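Local coordinates for protein probable enoyl-CoA hydratase/isomerase (Mycobacterium abscessus, PDB 3SWX) that probably acts on enoyl-CoA thioesters as a hydratase or isomerase of the crotonase family, although its own substrate and reaction are not established, at residues Q95-P104 / Q213-R224. Numbering follows the deposited sequence.
Sequences QVDGRQLSKP and QATLRNARLAVR
Arg220 reaches from helix segment 213-224 to the carbonyl oxygen of Leu101, the direct polar link to loop 95-104. Its NH2 donates to Leu101 O at 2.8 Å, arriving in the carbonyl plane on a lone pair, but the oxygen lies tilted out of the guanidinium plane and the N-H...O angle is 137°; Arg220 NE adds a weak second bond to the same oxygen. The Arg220 side chain is extended from CG to NE, which carries the guanidinium across to the loop. Gln95 holds the acceptor's own residue in place: its OE1 takes the backbone N-H of Leu101 at 2.8 Å, nearly straight but from above the amide carbonyl plane. A water forms the second bridge, donating to Ser102 O and to Gln213 O, the latter at 2.6 Å.

Gln100 packs against both arginines. Its CB lies off-centre over one guanidinium face of Arg220, 3.6 Å from Arg220 NE, the two side chains running antiparallel alongside one another. A bend at chi2 (114°) turns the amide toward Arg224, where OE1 sits off-centre above a guanidinium face and Gln100 NE2 lies 3.8 Å from Arg224 NH1. The salt bridge of Arg224, however, is with Glu231 of the third subunit.

At the other end Leu216 CD1 packs on the Lys103-Pro104 peptide, 3.6 Å from Pro104 N, and on the proline ring, 3.9 Å from Pro104 CD. Gln213 and Lys103 lie parallel, Gln213 NE2 4.1 Å from Lys103 CG; the Lys103 ammonium is bound by the carbonyls of Tyr48 and Leu54.

The contact thus joins helix 209-225 to the loop leading into strand 105-109 of the crotonase-fold core sheet. Helix 227-242 packs on Ala214, Asn218 and Leu221, and Trp160 of the second subunit on Ala219 and Arg220.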
# COMPACT_ATOMS: atom_id res chain seq x y z
N GLN B 95 -17.98 -2.35 -8.95
CA GLN B 95 -17.94 -0.97 -8.44
C GLN B 95 -16.82 -0.12 -9.08
O GLN B 95 -16.09 0.61 -8.40
CB GLN B 95 -17.83 -0.99 -6.91
CG GLN B 95 -18.97 -1.75 -6.23
CD GLN B 95 -18.71 -2.00 -4.76
OE1 GLN B 95 -18.59 -1.06 -3.97
NE2 GLN B 95 -18.62 -3.27 -4.38
N VAL B 96 -16.74 -0.21 -10.39
CA VAL B 96 -15.77 0.54 -11.21
C VAL B 96 -16.43 1.51 -12.20
O VAL B 96 -15.78 1.93 -13.15
CB VAL B 96 -14.88 -0.42 -12.02
CG1 VAL B 96 -13.89 -1.11 -11.13
CG2 VAL B 96 -15.73 -1.43 -12.79
N ASP B 97 -17.71 1.85 -12.00
CA ASP B 97 -18.39 2.80 -12.88
C ASP B 97 -18.65 4.12 -12.18
O ASP B 97 -19.41 4.92 -12.68
CB ASP B 97 -19.72 2.23 -13.41
CG ASP B 97 -19.54 0.98 -14.25
OD1 ASP B 97 -18.50 0.84 -14.95
OD2 ASP B 97 -20.44 0.12 -14.22
N GLY B 98 -18.01 4.37 -11.05
CA GLY B 98 -18.16 5.65 -10.35
C GLY B 98 -19.03 5.56 -9.10
O GLY B 98 -19.24 6.56 -8.42
N ARG B 99 -19.52 4.36 -8.80
CA ARG B 99 -20.38 4.16 -7.65
C ARG B 99 -19.92 2.97 -6.82
O ARG B 99 -19.65 1.90 -7.35
CB ARG B 99 -21.81 3.95 -8.15
CG ARG B 99 -22.88 3.95 -7.07
CD ARG B 99 -24.27 3.82 -7.70
NE ARG B 99 -25.31 3.64 -6.69
CZ ARG B 99 -26.47 3.03 -6.91
NH1 ARG B 99 -26.74 2.49 -8.11
NH2 ARG B 99 -27.37 2.92 -5.94
N GLN B 100 -19.85 3.16 -5.51
CA GLN B 100 -19.51 2.09 -4.59
C GLN B 100 -20.54 1.91 -3.48
O GLN B 100 -21.31 2.84 -3.15
CB GLN B 100 -18.13 2.37 -3.97
CG GLN B 100 -17.01 2.28 -4.95
CD GLN B 100 -16.35 3.59 -5.19
OE1 GLN B 100 -16.95 4.54 -5.74
NE2 GLN B 100 -15.07 3.66 -4.79
N LEU B 101 -20.53 0.72 -2.89
CA LEU B 101 -21.41 0.38 -1.75
C LEU B 101 -21.13 1.25 -0.52
O LEU B 101 -19.97 1.50 -0.16
CB LEU B 101 -21.26 -1.09 -1.37
CG LEU B 101 -21.81 -2.10 -2.38
CD1 LEU B 101 -21.52 -3.53 -1.92
CD2 LEU B 101 -23.34 -1.86 -2.58
N SER B 102 -22.21 1.66 0.14
CA SER B 102 -22.16 2.50 1.34
C SER B 102 -22.00 1.69 2.59
O SER B 102 -21.75 2.24 3.66
CB SER B 102 -23.46 3.31 1.49
OG SER B 102 -23.59 4.24 0.44
N LYS B 103 -22.18 0.38 2.45
CA LYS B 103 -22.15 -0.53 3.59
C LYS B 103 -21.25 -1.71 3.26
O LYS B 103 -20.94 -1.96 2.08
CB LYS B 103 -23.55 -1.00 3.95
CG LYS B 103 -24.49 0.12 4.29
CD LYS B 103 -25.84 -0.41 4.69
CE LYS B 103 -26.62 -0.95 3.51
NZ LYS B 103 -28.01 -1.28 3.94
N PRO B 104 -20.83 -2.45 4.30
CA PRO B 104 -19.77 -3.44 4.13
C PRO B 104 -20.14 -4.64 3.27
O PRO B 104 -21.28 -5.08 3.28
CB PRO B 104 -19.45 -3.86 5.57
CG PRO B 104 -19.88 -2.71 6.40
CD PRO B 104 -21.12 -2.22 5.73
N GLN B 213 -20.58 3.32 8.37
CA GLN B 213 -20.79 3.99 7.09
C GLN B 213 -19.83 5.14 6.91
O GLN B 213 -19.25 5.30 5.83
CB GLN B 213 -22.22 4.47 6.96
CG GLN B 213 -23.22 3.33 6.73
CD GLN B 213 -24.64 3.83 6.72
OE1 GLN B 213 -24.89 4.99 6.35
NE2 GLN B 213 -25.58 2.97 7.09
N ALA B 214 -19.64 5.92 7.97
CA ALA B 214 -18.68 7.03 7.96
C ALA B 214 -17.24 6.55 7.71
O ALA B 214 -16.49 7.19 7.01
CB ALA B 214 -18.78 7.86 9.27
N THR B 215 -16.87 5.43 8.32
CA THR B 215 -15.56 4.82 8.10
C THR B 215 -15.31 4.49 6.60
O THR B 215 -14.26 4.85 6.02
CB THR B 215 -15.41 3.53 8.96
OG1 THR B 215 -15.60 3.86 10.35
CG2 THR B 215 -14.04 2.93 8.79
N LEU B 216 -16.29 3.86 5.96
CA LEU B 216 -16.22 3.52 4.56
C LEU B 216 -16.20 4.79 3.71
O LEU B 216 -15.40 4.89 2.81
CB LEU B 216 -17.39 2.61 4.15
CG LEU B 216 -17.31 1.15 4.61
CD1 LEU B 216 -18.58 0.40 4.28
CD2 LEU B 216 -16.12 0.47 3.95
N ARG B 217 -17.07 5.75 4.03
CA ARG B 217 -17.21 6.98 3.26
C ARG B 217 -15.93 7.82 3.26
O ARG B 217 -15.44 8.24 2.21
CB ARG B 217 -18.42 7.80 3.76
CG ARG B 217 -18.74 9.05 2.90
CD ARG B 217 -20.08 9.71 3.28
NE ARG B 217 -20.11 10.16 4.67
CZ ARG B 217 -20.80 9.58 5.66
NH1 ARG B 217 -21.55 8.50 5.47
NH2 ARG B 217 -20.70 10.10 6.88
N ASN B 218 -15.37 8.06 4.43
CA ASN B 218 -14.18 8.88 4.50
C ASN B 218 -12.98 8.18 3.86
O ASN B 218 -12.19 8.83 3.17
CB ASN B 218 -13.88 9.28 5.93
CG ASN B 218 -12.86 10.37 6.01
OD1 ASN B 218 -11.65 10.11 6.15
ND2 ASN B 218 -13.33 11.62 5.89
N ALA B 219 -12.85 6.87 4.09
CA ALA B 219 -11.80 6.07 3.48
C ALA B 219 -11.87 6.15 1.94
O ALA B 219 -10.84 6.33 1.29
CB ALA B 219 -11.88 4.59 3.95
N ARG B 220 -13.07 6.02 1.38
CA ARG B 220 -13.23 6.14 -0.07
C ARG B 220 -12.92 7.53 -0.61
O ARG B 220 -12.33 7.66 -1.67
CB ARG B 220 -14.62 5.75 -0.53
CG ARG B 220 -14.95 4.28 -0.38
CD ARG B 220 -16.26 3.98 -1.10
NE ARG B 220 -16.95 2.80 -0.59
CZ ARG B 220 -16.56 1.54 -0.77
NH1 ARG B 220 -15.46 1.26 -1.44
NH2 ARG B 220 -17.31 0.53 -0.27
N LEU B 221 -13.34 8.56 0.12
CA LEU B 221 -13.07 9.96 -0.26
C LEU B 221 -11.57 10.21 -0.35
O LEU B 221 -11.11 10.86 -1.28
CB LEU B 221 -13.71 10.93 0.73
CG LEU B 221 -13.63 12.42 0.37
CD1 LEU B 221 -14.14 12.66 -1.03
CD2 LEU B 221 -14.38 13.28 1.41
N ALA B 222 -10.82 9.66 0.61
CA ALA B 222 -9.35 9.77 0.62
C ALA B 222 -8.73 9.22 -0.67
O ALA B 222 -7.79 9.82 -1.25
CB ALA B 222 -8.77 9.03 1.82
N VAL B 223 -9.21 8.05 -1.07
CA VAL B 223 -8.72 7.42 -2.29
C VAL B 223 -9.13 8.23 -3.51
O VAL B 223 -8.29 8.45 -4.39
CB VAL B 223 -9.21 5.99 -2.43
CG1 VAL B 223 -8.86 5.42 -3.82
CG2 VAL B 223 -8.61 5.13 -1.32
N ARG B 224 -10.39 8.68 -3.58
CA ARG B 224 -10.91 9.33 -4.79
C ARG B 224 -10.50 10.79 -4.94
O ARG B 224 -10.31 11.25 -6.07
CB ARG B 224 -12.45 9.35 -4.85
CG ARG B 224 -13.13 8.05 -4.68
CD ARG B 224 -12.96 7.13 -5.80
NE ARG B 224 -13.67 7.50 -7.03
CZ ARG B 224 -13.92 6.62 -8.02
NH1 ARG B 224 -13.59 5.35 -7.87
NH2 ARG B 224 -14.51 7.02 -9.14
O HOH W 1 -20.46 4.67 3.63